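Side-chain contact in phosphate-binding protein (Unidentified prokaryotic organism, PDB 3W9V), which binds inorganic phosphate as a secreted member of the PstS family of phosphate-binding proteins: residues G35-L40 with Y44-T49. The protein carries 1 engineered substitution. Residues are numbered along the deposited sequence; the frame is centred on the assembly and turned at random.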
# COMPACT_ATOMS: atom_id res chain seq x y z
N GLY A 35 -12.56 0.51 -1.14
CA GLY A 35 -12.44 1.28 0.09
C GLY A 35 -12.70 2.76 -0.13
O GLY A 35 -13.42 3.40 0.63
N LYS A 36 -12.10 3.30 -1.19
CA LYS A 36 -12.30 4.71 -1.50
C LYS A 36 -13.77 5.01 -1.81
O LYS A 36 -14.31 5.98 -1.30
CB LYS A 36 -11.37 5.18 -2.62
CG LYS A 36 -9.90 5.18 -2.23
CD LYS A 36 -9.05 6.01 -3.18
CE LYS A 36 -9.00 5.43 -4.58
NZ LYS A 36 -8.21 6.31 -5.49
N ILE A 37 -14.40 4.19 -2.64
CA ILE A 37 -15.81 4.39 -2.96
C ILE A 37 -16.67 4.31 -1.69
O ILE A 37 -17.54 5.15 -1.45
CB ILE A 37 -16.31 3.35 -3.99
CG1 ILE A 37 -15.67 3.60 -5.36
CG2 ILE A 37 -17.83 3.38 -4.11
CD1 ILE A 37 -15.80 2.43 -6.31
N ALA A 38 -16.39 3.30 -0.88
CA ALA A 38 -17.14 3.09 0.35
C ALA A 38 -17.11 4.34 1.22
O ALA A 38 -18.15 4.80 1.70
CB ALA A 38 -16.60 1.90 1.12
N PHE A 39 -15.92 4.91 1.42
CA PHE A 39 -15.83 6.11 2.23
C PHE A 39 -16.41 7.34 1.53
O PHE A 39 -17.26 8.04 2.09
CB PHE A 39 -14.40 6.41 2.66
CG PHE A 39 -14.29 7.64 3.52
CD1 PHE A 39 -14.41 7.55 4.89
CD2 PHE A 39 -14.09 8.89 2.94
CE1 PHE A 39 -14.32 8.68 5.68
CE2 PHE A 39 -14.02 10.02 3.73
CZ PHE A 39 -14.13 9.92 5.10
N LEU A 40 -15.94 7.61 0.32
CA LEU A 40 -16.27 8.87 -0.35
C LEU A 40 -17.76 9.03 -0.62
O LEU A 40 -18.29 10.14 -0.58
CB LEU A 40 -15.51 8.99 -1.67
CG LEU A 40 -13.99 9.09 -1.54
CD1 LEU A 40 -13.37 8.86 -2.91
CD2 LEU A 40 -13.58 10.44 -0.98
N TYR A 44 -21.69 1.32 1.98
CA TYR A 44 -21.34 0.10 2.68
C TYR A 44 -21.49 -1.12 1.77
O TYR A 44 -20.91 -2.16 2.04
CB TYR A 44 -22.18 -0.06 3.96
CG TYR A 44 -21.66 -1.14 4.88
CD1 TYR A 44 -20.72 -0.85 5.86
CD2 TYR A 44 -22.10 -2.45 4.76
CE1 TYR A 44 -20.24 -1.84 6.70
CE2 TYR A 44 -21.62 -3.44 5.59
CZ TYR A 44 -20.69 -3.14 6.56
OH TYR A 44 -20.22 -4.13 7.38
N ASN A 45 -22.25 -0.99 0.68
CA ASN A 45 -22.41 -2.11 -0.24
C ASN A 45 -21.09 -2.61 -0.84
O ASN A 45 -21.03 -3.74 -1.30
CB ASN A 45 -23.45 -1.82 -1.34
CG ASN A 45 -22.93 -0.91 -2.43
OD1 ASN A 45 -22.01 -0.10 -2.23
ND2 ASN A 45 -23.52 -1.03 -3.61
N GLN A 46 -20.05 -1.78 -0.79
CA GLN A 46 -18.72 -2.21 -1.23
C GLN A 46 -18.04 -3.13 -0.21
O GLN A 46 -17.04 -3.78 -0.53
CB GLN A 46 -17.82 -1.00 -1.49
CG GLN A 46 -18.40 -0.02 -2.50
CD GLN A 46 -18.68 -0.67 -3.84
OE1 GLN A 46 -17.77 -1.18 -4.50
NE2 GLN A 46 -19.95 -0.67 -4.24
N PHE A 47 -18.59 -3.16 1.00
CA PHE A 47 -18.08 -4.00 2.09
C PHE A 47 -18.95 -5.24 2.32
O PHE A 47 -18.45 -6.29 2.70
CB PHE A 47 -18.03 -3.21 3.41
CG PHE A 47 -17.00 -2.11 3.45
CD1 PHE A 47 -16.00 -2.00 2.49
CD2 PHE A 47 -17.02 -1.18 4.49
CE1 PHE A 47 -15.06 -0.97 2.56
CE2 PHE A 47 -16.09 -0.16 4.56
CZ PHE A 47 -15.11 -0.05 3.60
N GLY A 48 -20.26 -5.11 2.12
CA GLY A 48 -21.17 -6.21 2.39
C GLY A 48 -22.59 -5.83 2.05
O GLY A 48 -22.86 -4.72 1.61
N THR A 49 -23.52 -6.75 2.30
CA THR A 49 -24.90 -6.52 1.89
C THR A 49 -25.73 -5.72 2.89
O THR A 49 -26.81 -5.24 2.53
CB THR A 49 -25.61 -7.85 1.58
OG1 THR A 49 -25.57 -8.68 2.74
CG2 THR A 49 -24.92 -8.57 0.43
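Ala38 sets its methyl group over one face of the Phe47 ring, a CH-pi contact with CB 3.9 Å from the centroid of that ring and 29° off its normal. The methyl leans toward the CZ-CE1 side of the ring, where Ala38 CB lies 3.5 Å from Phe47 CZ. Alanine suits the place because its short side chain lets the flat ring come close to the helix. At the ring's edge Gly35 CA lies near the ring plane, 4.2 Å from Phe47 CE1. The contact joins helix 32-41 to the 3-10 segment 44-46 and the loop residue Phe47 just after it, in a periplasmic binding protein fold, and Phe47 also touches Ile28 of the edge strand 28-29.

A second apolar patch is made by aliphatic carbons: the CG2 branch of Ile37 meets Gln46 CG at 3.8 Å. The bend at chi2 (-58°) folds the Gln46 amide back toward Asn45, where NE2 donates a hydrogen bond of 2.9 Å to Asn45 OD1, approaching from above the carbonyl plane. Glutamine suits the place because its methylene stem packs on Ile37 while its amide can bond to Asn45. Shortening Gln46 to an alanine would probably cost Ile37 CG2 this packing and Asn45 OD1 the NE2 donor.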